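Local coordinates for ribosomal protein s2-related protein (Deinococcus radiodurans, PDB 2JH3) that binds a [4Fe-4S] cluster, has a chelatase-like fold and may insert iron into sirohydrochlorin or a related tetrapyrrole, at residues 2-7 with 66-71; 57-62 with 108-113; 41-46 with 61-66; 28-33 with 252-257. One frame throughout, in Å; residues are numbered along the deposited sequence.

Contact 1 (2-7 with 66-71); sequences ALRSLV and DVTVVP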
# COMPACT_ATOMS: atom_id res chain seq x y z
N ALA A 2 -7.34 44.49 -9.15
CA ALA A 2 -5.92 44.23 -9.43
C ALA A 2 -5.57 42.97 -8.63
O ALA A 2 -5.32 43.05 -7.43
CB ALA A 2 -5.10 45.45 -8.93
N LEU A 3 -5.59 41.81 -9.27
CA LEU A 3 -5.61 40.54 -8.51
C LEU A 3 -4.24 39.85 -8.62
O LEU A 3 -3.65 39.82 -9.68
CB LEU A 3 -6.73 39.64 -9.01
CG LEU A 3 -8.18 40.09 -8.74
CD1 LEU A 3 -9.11 39.50 -9.76
CD2 LEU A 3 -8.65 39.71 -7.36
N ARG A 4 -3.70 39.38 -7.50
CA ARG A 4 -2.44 38.67 -7.58
C ARG A 4 -2.24 37.50 -6.62
O ARG A 4 -2.77 37.48 -5.53
CB ARG A 4 -1.26 39.63 -7.54
CG ARG A 4 -1.18 40.63 -6.41
CD ARG A 4 0.22 41.34 -6.43
NE ARG A 4 0.42 42.39 -7.43
CZ ARG A 4 1.59 42.70 -8.04
NH1 ARG A 4 2.73 42.00 -7.82
NH2 ARG A 4 1.63 43.71 -8.93
N SER A 5 -1.46 36.52 -7.09
CA SER A 5 -1.20 35.29 -6.32
C SER A 5 0.27 35.25 -5.85
O SER A 5 1.21 35.62 -6.57
CB SER A 5 -1.46 33.99 -7.18
OG SER A 5 -2.71 34.00 -7.87
N LEU A 6 0.46 34.73 -4.66
CA LEU A 6 1.84 34.52 -4.15
C LEU A 6 1.99 33.01 -4.04
O LEU A 6 1.11 32.36 -3.55
CB LEU A 6 1.94 35.16 -2.78
CG LEU A 6 3.26 34.96 -2.04
CD1 LEU A 6 4.46 35.52 -2.85
CD2 LEU A 6 3.11 35.67 -0.74
N VAL A 7 3.07 32.48 -4.57
CA VAL A 7 3.40 31.08 -4.47
C VAL A 7 4.70 30.93 -3.70
O VAL A 7 5.71 31.51 -4.07
CB VAL A 7 3.61 30.49 -5.82
CG1 VAL A 7 4.17 29.07 -5.73
CG2 VAL A 7 2.30 30.54 -6.62
N ASP A 66 -1.37 37.11 -12.51
CA ASP A 66 -0.15 37.72 -11.99
C ASP A 66 0.34 36.94 -10.78
O ASP A 66 -0.33 36.85 -9.76
CB ASP A 66 -0.44 39.16 -11.57
CG ASP A 66 0.81 39.90 -11.07
OD1 ASP A 66 1.35 40.70 -11.87
OD2 ASP A 66 1.24 39.71 -9.89
N VAL A 67 1.51 36.34 -10.93
CA VAL A 67 2.03 35.44 -9.87
C VAL A 67 3.47 35.77 -9.48
O VAL A 67 4.30 36.12 -10.33
CB VAL A 67 1.85 33.95 -10.29
CG1 VAL A 67 2.69 33.61 -11.39
CG2 VAL A 67 2.15 32.97 -9.13
N THR A 68 3.72 35.74 -8.17
CA THR A 68 5.08 35.96 -7.63
C THR A 68 5.43 34.63 -6.95
O THR A 68 4.62 34.11 -6.15
CB THR A 68 5.11 37.13 -6.60
OG1 THR A 68 4.63 38.30 -7.20
CG2 THR A 68 6.54 37.39 -6.12
N VAL A 69 6.58 34.09 -7.31
CA VAL A 69 7.05 32.82 -6.78
C VAL A 69 8.30 33.10 -5.94
O VAL A 69 9.32 33.52 -6.49
CB VAL A 69 7.39 31.85 -7.90
CG1 VAL A 69 7.89 30.54 -7.40
CG2 VAL A 69 6.13 31.62 -8.79
N VAL A 70 8.18 32.85 -4.65
CA VAL A 70 9.35 32.97 -3.72
C VAL A 70 9.85 31.61 -3.22
O VAL A 70 9.12 30.88 -2.52
CB VAL A 70 8.99 33.82 -2.49
CG1 VAL A 70 10.24 33.99 -1.49
CG2 VAL A 70 8.46 35.20 -2.90
N PRO A 71 11.14 31.29 -3.47
CA PRO A 71 11.75 30.13 -2.85
C PRO A 71 12.08 30.25 -1.35
O PRO A 71 12.96 31.03 -0.97
CB PRO A 71 13.08 29.96 -3.65
CG PRO A 71 12.87 30.73 -4.88
CD PRO A 71 12.07 31.91 -4.42
O HOH W 1 1.83 38.39 -7.93
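Ser5, Leu6 and Val7 of strand 5-10 pair in parallel with Val67, Thr68 and Val69 of strand 66-71, two inner strands of a mixed five-stranded sheet. Four backbone bonds zip them together: Ser5 N gives to Asp66 O at 2.9 Å, Thr68 N to Ser5 O, Val7 N to Thr68 O at 2.7 Å, and Val70 N to Val7 O. The strand segments run 22° apart, the usual gentle twist. On one face Val7 CG2 presses against Val67 CG2 at 3.5 Å, tighter than ordinary carbon contact, while Val7 CB lies by Val69 CG2. Ser5 shares this face, its hydroxyl engaged by Glu43. The sheet is the core of the first CbiX-like, chelatase-type unit: helix 18-35 and strand 43-48 intervene in sequence, and strand 43-48 flanks strand 5-10 on its other edge. Across the opposite face, Leu6 extends CG anti to its backbone N (chi1 175°), which carries CD1 to 4.0 Å from Val70 CG2; Ala261 and Leu260 of helix 253-262 cover this surface. Near the strand start, Arg4 and Asp66 point the same way, side by side. Asp66 OD2 sits over a face of the Arg4 guanidinium, offset toward its rim and 3.4 Å from Arg4 NH1. No N-H aims at the oxygen, which makes this a weak pairing of charges. A water bonds to Ser5 O at 3.1 Å and to Thr68 OG1 at 2.9 Å; its approach to Asp66 OD2 is too short to be trusted.

Contact 2 (57-62 with 108-113); sequences QVLRTV and RRVRYT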
# COMPACT_ATOMS: atom_id res chain seq x y z
N GLN A 57 3.00 21.25 -10.93
CA GLN A 57 1.57 21.37 -10.71
C GLN A 57 1.21 22.78 -10.29
O GLN A 57 0.15 23.29 -10.60
CB GLN A 57 1.18 20.40 -9.56
CG GLN A 57 1.55 18.95 -9.81
CD GLN A 57 1.01 18.09 -8.66
OE1 GLN A 57 1.14 18.49 -7.48
NE2 GLN A 57 0.30 17.02 -8.99
N VAL A 58 2.08 23.41 -9.50
CA VAL A 58 1.68 24.62 -8.75
C VAL A 58 1.13 25.76 -9.63
O VAL A 58 0.14 26.37 -9.27
CB VAL A 58 2.81 25.12 -7.81
CG1 VAL A 58 3.95 25.74 -8.60
CG2 VAL A 58 2.20 26.05 -6.78
N LEU A 59 1.66 25.97 -10.83
CA LEU A 59 1.19 27.13 -11.61
C LEU A 59 -0.22 26.94 -12.19
O LEU A 59 -0.97 27.91 -12.38
CB LEU A 59 2.19 27.48 -12.71
CG LEU A 59 3.45 28.21 -12.20
CD1 LEU A 59 4.36 28.62 -13.36
CD2 LEU A 59 3.06 29.42 -11.37
N ARG A 60 -0.60 25.69 -12.38
CA ARG A 60 -1.97 25.33 -12.84
C ARG A 60 -2.98 25.51 -11.70
O ARG A 60 -4.17 25.59 -11.92
CB ARG A 60 -1.94 23.88 -13.37
CG ARG A 60 -2.45 22.90 -12.35
CD ARG A 60 -2.69 21.51 -12.92
NE ARG A 60 -1.53 20.63 -12.79
CZ ARG A 60 -0.75 20.23 -13.79
NH1 ARG A 60 -1.01 20.61 -15.04
NH2 ARG A 60 0.29 19.41 -13.53
N THR A 61 -2.51 25.59 -10.46
CA THR A 61 -3.39 25.82 -9.37
C THR A 61 -3.65 27.29 -9.06
O THR A 61 -4.44 27.57 -8.17
CB THR A 61 -2.93 25.10 -8.09
OG1 THR A 61 -1.87 25.81 -7.46
CG2 THR A 61 -2.49 23.67 -8.39
N VAL A 62 -2.95 28.22 -9.71
CA VAL A 62 -3.03 29.63 -9.30
C VAL A 62 -4.24 30.28 -9.96
O VAL A 62 -4.54 30.01 -11.12
CB VAL A 62 -1.69 30.44 -9.49
CG1 VAL A 62 -0.45 29.61 -9.15
CG2 VAL A 62 -1.59 30.95 -10.75
N ARG A 108 -0.24 33.45 -17.68
CA ARG A 108 0.23 34.17 -16.51
C ARG A 108 1.56 34.89 -16.70
O ARG A 108 2.47 34.41 -17.40
CB ARG A 108 0.36 33.19 -15.36
CG ARG A 108 -0.90 32.37 -15.14
CD ARG A 108 -0.82 31.59 -13.89
NE ARG A 108 -2.04 30.86 -13.54
CZ ARG A 108 -2.43 29.71 -14.09
NH1 ARG A 108 -1.73 29.19 -15.09
NH2 ARG A 108 -3.55 29.09 -13.67
N ARG A 109 1.65 36.07 -16.08
CA ARG A 109 2.91 36.71 -15.80
C ARG A 109 3.44 36.22 -14.46
O ARG A 109 2.85 36.43 -13.42
CB ARG A 109 2.71 38.18 -15.70
CG ARG A 109 3.98 38.96 -15.67
CD ARG A 109 3.66 40.35 -15.21
NE ARG A 109 4.82 41.24 -15.25
CZ ARG A 109 5.59 41.54 -14.20
NH1 ARG A 109 5.36 41.02 -12.99
NH2 ARG A 109 6.60 42.41 -14.37
N VAL A 110 4.59 35.58 -14.51
CA VAL A 110 5.24 34.98 -13.37
C VAL A 110 6.55 35.73 -13.13
O VAL A 110 7.37 35.85 -14.05
CB VAL A 110 5.61 33.50 -13.69
CG1 VAL A 110 6.14 32.80 -12.45
CG2 VAL A 110 4.40 32.77 -14.27
N ARG A 111 6.74 36.15 -11.90
CA ARG A 111 8.03 36.68 -11.39
C ARG A 111 8.59 35.71 -10.33
O ARG A 111 7.95 35.46 -9.31
CB ARG A 111 7.80 38.06 -10.79
CG ARG A 111 9.03 38.81 -10.45
CD ARG A 111 8.68 40.29 -10.13
NE ARG A 111 9.27 40.59 -8.84
CZ ARG A 111 8.59 40.76 -7.71
NH1 ARG A 111 7.26 40.74 -7.66
NH2 ARG A 111 9.30 40.98 -6.62
N TYR A 112 9.76 35.19 -10.62
CA TYR A 112 10.52 34.29 -9.77
C TYR A 112 11.59 35.09 -9.03
O TYR A 112 12.46 35.73 -9.65
CB TYR A 112 11.13 33.19 -10.63
CG TYR A 112 11.96 32.14 -9.89
CD1 TYR A 112 11.36 31.19 -9.09
CD2 TYR A 112 13.35 32.10 -10.01
CE1 TYR A 112 12.12 30.21 -8.44
CE2 TYR A 112 14.10 31.12 -9.35
CZ TYR A 112 13.47 30.18 -8.57
OH TYR A 112 14.17 29.21 -7.88
N THR A 113 11.48 35.13 -7.70
CA THR A 113 12.40 35.96 -6.91
C THR A 113 13.67 35.19 -6.49
O THR A 113 13.81 33.97 -6.67
CB THR A 113 11.74 36.53 -5.63
OG1 THR A 113 11.58 35.50 -4.62
CG2 THR A 113 10.37 37.13 -5.91
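Arg108, at the start of strand 108-112, reaches across to the loop 57-62 and ends in a hydrogen bond from NH2 to Val62 O, 2.9 Å long with an N-H...O angle of 156°. The acceptor lies in the plane of the guanidinium, at its edge, and the donor in turn lies in the plane of the Val62 carbonyl, which makes the meeting flat from both sides. The side chain gets there by stretching out: CG is set anti to the carbonyl carbon, CG to NE is extended, and only the last torsion (chi4 78°) turns the guanidinium across the line of the chain. That turn brings one face of the guanidinium toward Leu59, whose C lies 3.9 Å above the plane and off toward its rim. Leu59 O and Val62 CG2 are modelled too near the guanidinium for their exact positions to be relied on. A second, apolar touch joins Leu59 CD1 to Val110 CG2 at 4.2 Å. Residues 58-61 form a turn with helix-like backbone angles, tied by Thr61, whose OG1 (chi1 78°) folds back to give to Val58 O at 2.8 Å on a lone pair in the carbonyl plane; Thr61 N gives to the same oxygen. Arg60 points its CB away from the strand and forms a salt bridge with Glu378, its side chain about 10 Å from the iron-sulfur cluster. Around the contact, Leu59 and Val110 both meet Leu105 of strand 101-105, Val110 also packs on Val67 of strand 66-71, and Val58 rests on Leu88 of helix 78-88.

Contact 3 (41-46 with 61-66); sequences YDEVLE and TVAYSD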
# COMPACT_ATOMS: atom_id res chain seq x y z
N TYR A 41 -1.68 40.43 -1.64
CA TYR A 41 -1.89 39.24 -2.49
C TYR A 41 -3.25 38.72 -2.18
O TYR A 41 -3.67 38.78 -1.02
CB TYR A 41 -0.81 38.19 -2.17
CG TYR A 41 0.52 38.67 -2.65
CD1 TYR A 41 1.43 39.30 -1.79
CD2 TYR A 41 0.82 38.60 -3.99
CE1 TYR A 41 2.62 39.82 -2.29
CE2 TYR A 41 2.01 39.07 -4.48
CZ TYR A 41 2.86 39.71 -3.65
OH TYR A 41 4.02 40.16 -4.26
N ASP A 42 -3.94 38.21 -3.18
CA ASP A 42 -5.30 37.68 -2.99
C ASP A 42 -5.40 36.18 -2.66
O ASP A 42 -6.49 35.71 -2.33
CB ASP A 42 -6.13 37.98 -4.23
CG ASP A 42 -6.12 39.48 -4.52
OD1 ASP A 42 -6.90 40.14 -3.82
OD2 ASP A 42 -5.24 39.94 -5.30
N GLU A 43 -4.26 35.48 -2.74
CA GLU A 43 -4.13 34.11 -2.34
C GLU A 43 -2.64 33.80 -2.10
O GLU A 43 -1.75 34.51 -2.62
CB GLU A 43 -4.71 33.15 -3.39
CG GLU A 43 -3.81 32.89 -4.59
CD GLU A 43 -4.40 31.92 -5.54
OE1 GLU A 43 -5.30 31.16 -5.13
OE2 GLU A 43 -3.98 31.92 -6.70
N VAL A 44 -2.40 32.75 -1.30
CA VAL A 44 -1.05 32.24 -1.00
C VAL A 44 -1.09 30.73 -1.18
O VAL A 44 -1.92 30.01 -0.59
CB VAL A 44 -0.58 32.62 0.42
CG1 VAL A 44 0.82 32.17 0.67
CG2 VAL A 44 -0.71 34.13 0.65
N LEU A 45 -0.27 30.27 -2.10
CA LEU A 45 -0.21 28.87 -2.44
C LEU A 45 1.18 28.30 -2.11
O LEU A 45 2.17 29.07 -1.87
CB LEU A 45 -0.55 28.69 -3.92
CG LEU A 45 -2.01 29.12 -4.29
CD1 LEU A 45 -2.25 28.82 -5.74
CD2 LEU A 45 -3.14 28.46 -3.50
N GLU A 46 1.26 26.97 -2.13
CA GLU A 46 2.49 26.24 -1.82
C GLU A 46 2.89 25.36 -2.96
O GLU A 46 2.05 24.79 -3.67
CB GLU A 46 2.30 25.36 -0.61
CG GLU A 46 2.00 26.14 0.61
CD GLU A 46 1.28 25.30 1.68
OE1 GLU A 46 1.63 24.11 1.81
OE2 GLU A 46 0.44 25.83 2.41
N THR A 61 -2.51 25.59 -10.46
CA THR A 61 -3.39 25.82 -9.37
C THR A 61 -3.65 27.29 -9.06
O THR A 61 -4.44 27.57 -8.17
CB THR A 61 -2.93 25.10 -8.09
OG1 THR A 61 -1.87 25.81 -7.46
CG2 THR A 61 -2.49 23.67 -8.39
N VAL A 62 -2.95 28.22 -9.71
CA VAL A 62 -3.03 29.63 -9.30
C VAL A 62 -4.24 30.28 -9.96
O VAL A 62 -4.54 30.01 -11.12
CB VAL A 62 -1.69 30.44 -9.49
CG1 VAL A 62 -0.45 29.61 -9.15
CG2 VAL A 62 -1.59 30.95 -10.75
N ALA A 63 -4.94 31.06 -9.17
CA ALA A 63 -6.20 31.56 -9.50
C ALA A 63 -6.15 32.79 -10.40
O ALA A 63 -7.09 33.00 -11.16
CB ALA A 63 -6.99 31.87 -8.22
N TYR A 64 -5.02 33.52 -10.35
CA TYR A 64 -4.82 34.84 -11.00
C TYR A 64 -3.71 34.83 -12.02
O TYR A 64 -2.97 33.85 -12.15
CB TYR A 64 -4.59 35.92 -9.95
CG TYR A 64 -5.66 35.83 -8.89
CD1 TYR A 64 -6.98 35.94 -9.24
CD2 TYR A 64 -5.34 35.58 -7.55
CE1 TYR A 64 -7.97 35.82 -8.29
CE2 TYR A 64 -6.32 35.44 -6.59
CZ TYR A 64 -7.63 35.58 -6.98
OH TYR A 64 -8.65 35.48 -6.07
N SER A 65 -3.66 35.89 -12.81
CA SER A 65 -2.84 35.94 -14.02
C SER A 65 -1.52 36.66 -13.75
O SER A 65 -0.68 36.80 -14.63
CB SER A 65 -3.61 36.68 -15.13
OG SER A 65 -3.90 38.02 -14.73
N ASP A 66 -1.37 37.11 -12.51
CA ASP A 66 -0.15 37.72 -11.99
C ASP A 66 0.34 36.94 -10.78
O ASP A 66 -0.33 36.85 -9.76
CB ASP A 66 -0.44 39.16 -11.57
CG ASP A 66 0.81 39.90 -11.07
OD1 ASP A 66 1.35 40.70 -11.87
OD2 ASP A 66 1.24 39.71 -9.89
O HOH W 2 -0.73 24.75 -4.90
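From Asp42 to Leu45 the backbone runs nearly opposite to that from Thr61 to Tyr64, 158° apart, with Leu45 CA 7.5 Å from Val62 CA, so side chains rather than main-chain bonds span most of the gap. Glu43 makes the one direct hydrogen bond: Ala63 N points at Glu43 OE2 over 2.8 Å, almost straight at 173°, on the syn lone pair. The same oxygen takes Ser5 OG, and OE1 pairs with Arg365 of helix 361-371. The glutamate starts with CG between the backbone N and carbonyl carbon (chi1 79°) and then runs extended to the loop. The segments belong to the chelatase-like sheet, of which 43-48 is an outer strand, and to the loop leading from it into inner strand 66-71. Were Glu43 replaced by an alanine, Ala63 N and Ser5 OG would probably be left without their acceptor and Arg365 without its charge partner. Tyr64 covers Ala63, whose CB lies 3.8 Å above the ring plane over its centre, while Asp42 CB comes to 3.5 Å from Tyr64 CE2; the Asp42 carboxylate is used elsewhere, taking Arg4 N. Leu45 CD1 comes to 3.5 Å from Thr61 OG1, the two side chains passing alongside head to tail, and meets Val62 CG1 at 3.9 Å. The Thr61 hydroxyl gives its own proton to Val58 O and accepts from a water that also donates to Glu46 O, 3.0 Å from each.

Contact 4 (28-33 with 252-257); sequences EALRGR and AVAEVV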
# COMPACT_ATOMS: atom_id res chain seq x y z
N GLU A 28 0.57 29.86 5.88
CA GLU A 28 -0.56 30.01 6.76
C GLU A 28 -0.55 31.37 7.49
O GLU A 28 -1.59 32.00 7.60
CB GLU A 28 -0.68 28.81 7.73
CG GLU A 28 -2.00 28.95 8.60
CD GLU A 28 -2.26 27.85 9.61
OE1 GLU A 28 -3.30 27.95 10.30
OE2 GLU A 28 -1.46 26.90 9.71
N ALA A 29 0.61 31.87 7.94
CA ALA A 29 0.67 33.16 8.63
C ALA A 29 0.21 34.33 7.72
O ALA A 29 -0.48 35.25 8.15
CB ALA A 29 2.10 33.42 9.11
N LEU A 30 0.64 34.27 6.47
CA LEU A 30 0.38 35.26 5.49
C LEU A 30 -1.07 35.20 5.01
O LEU A 30 -1.68 36.25 4.72
CB LEU A 30 1.36 35.07 4.32
CG LEU A 30 2.82 35.46 4.52
CD1 LEU A 30 3.64 35.29 3.24
CD2 LEU A 30 2.89 36.86 5.00
N ARG A 31 -1.67 34.02 4.96
CA ARG A 31 -3.13 33.96 4.67
C ARG A 31 -3.97 34.58 5.77
O ARG A 31 -5.01 35.16 5.47
CB ARG A 31 -3.65 32.52 4.47
CG ARG A 31 -3.12 31.82 3.31
CD ARG A 31 -3.68 30.41 3.24
NE ARG A 31 -2.86 29.68 2.29
CZ ARG A 31 -2.16 28.57 2.57
NH1 ARG A 31 -2.22 28.02 3.79
NH2 ARG A 31 -1.38 28.06 1.66
N GLY A 32 -3.58 34.37 7.02
CA GLY A 32 -4.23 35.00 8.17
C GLY A 32 -4.29 36.52 8.05
O GLY A 32 -5.32 37.12 8.30
N ARG A 33 -3.17 37.13 7.65
CA ARG A 33 -3.05 38.59 7.42
C ARG A 33 -3.93 39.09 6.26
O ARG A 33 -4.45 40.22 6.30
CB ARG A 33 -1.62 38.95 7.01
CG ARG A 33 -0.55 39.10 8.04
CD ARG A 33 0.70 39.40 7.22
NE ARG A 33 1.89 39.83 7.94
CZ ARG A 33 2.57 39.06 8.78
NH1 ARG A 33 2.15 37.82 9.07
NH2 ARG A 33 3.66 39.53 9.36
N ALA A 252 9.31 35.88 12.20
CA ALA A 252 9.89 37.01 11.51
C ALA A 252 10.18 36.70 10.05
O ALA A 252 10.32 37.62 9.26
CB ALA A 252 11.17 37.45 12.21
N VAL A 253 10.24 35.42 9.68
CA VAL A 253 10.53 35.11 8.26
C VAL A 253 9.42 35.55 7.32
O VAL A 253 9.70 35.83 6.17
CB VAL A 253 10.92 33.63 8.00
CG1 VAL A 253 12.31 33.35 8.61
CG2 VAL A 253 9.97 32.68 8.63
N ALA A 254 8.19 35.66 7.82
CA ALA A 254 7.05 36.08 6.97
C ALA A 254 7.26 37.47 6.44
O ALA A 254 6.97 37.76 5.27
CB ALA A 254 5.73 36.02 7.70
N GLU A 255 7.80 38.35 7.28
CA GLU A 255 8.10 39.71 6.84
C GLU A 255 9.19 39.77 5.81
O GLU A 255 9.17 40.65 4.95
CB GLU A 255 8.39 40.64 8.05
CG GLU A 255 7.07 41.11 8.77
CD GLU A 255 6.12 41.92 7.80
OE1 GLU A 255 6.55 42.90 7.14
OE2 GLU A 255 4.91 41.57 7.71
N VAL A 256 10.15 38.86 5.86
CA VAL A 256 11.19 38.83 4.84
C VAL A 256 10.64 38.39 3.47
O VAL A 256 10.98 38.94 2.43
CB VAL A 256 12.40 37.89 5.23
CG1 VAL A 256 13.47 37.98 4.22
CG2 VAL A 256 12.95 38.24 6.66
N VAL A 257 9.82 37.35 3.49
CA VAL A 257 9.13 36.85 2.28
C VAL A 257 8.35 37.96 1.59
O VAL A 257 8.45 38.13 0.36
CB VAL A 257 8.20 35.69 2.66
CG1 VAL A 257 7.15 35.40 1.53
CG2 VAL A 257 8.99 34.45 2.97
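Leu30 and Arg33 of helix 18-35 meet Ala254, Glu255 and Val257 in a helix-helix crossing that joins the two CbiX-like parts of the chain. The axes of the short helical segments approach to 10.4 Å at a crossing angle of -74°. At the centre, the two branches of Leu30 divide the work: CD2 rests on Ala254 CB at 4.0 Å and CD1 on Val257 CG1 at 3.9 Å. Leu30 also touches Leu6, and Val257 touches Leu8, so both helices lie over strand 5-10. Arg33 reaches across beside this apolar centre. Its CB points toward the other helix, and from there CG and CD carry the extended chain across without a close partner on segment 252-257. NE comes to 3.5 Å from Glu255 OE2 and CZ lies slightly farther from that oxygen. NH1 turns to the Ala254 methyl, 4.2 Å from its CB, with Ala29 O of the arginine's own helix at the guanidinium edge. NH2 ends the reach in a salt bridge with Glu255, whose chain bends at chi2 (-60°) to offer its carboxylate. With a leucine in place of Arg33, the Glu255 carboxylate is likely to lose its cationic mate and be freer to turn. The NH2 hydrogen bond, 2.9 Å long, meets Glu255 OE2 on its anti lone pair, with the oxygen tilted 25° out of the guanidinium plane.

How the contacts relate
From the N terminus, strand 5-10 waits until strand 66-71 returns beside it, where contact 1 closes the first loop. Within that loop lies contact 3, which binds outer strand 43-48 to the approach to strand 66-71. Contact 2 starts on the same approach, sharing Thr61 and Val62 with contact 3, and crosses contact 1 by running on to strand 108-112, the neighbour of strand 66-71. The three thus fasten one sheet and its connecting loop. Contact 4 closes the longest loop, from helix 18-35 to helix 253-262; it crosses contact 1 and encloses contacts 2 and 3. Arg31 links it to contact 3 through Glu46 and Val44 O, while Leu30 packs on Leu6 of contact 1.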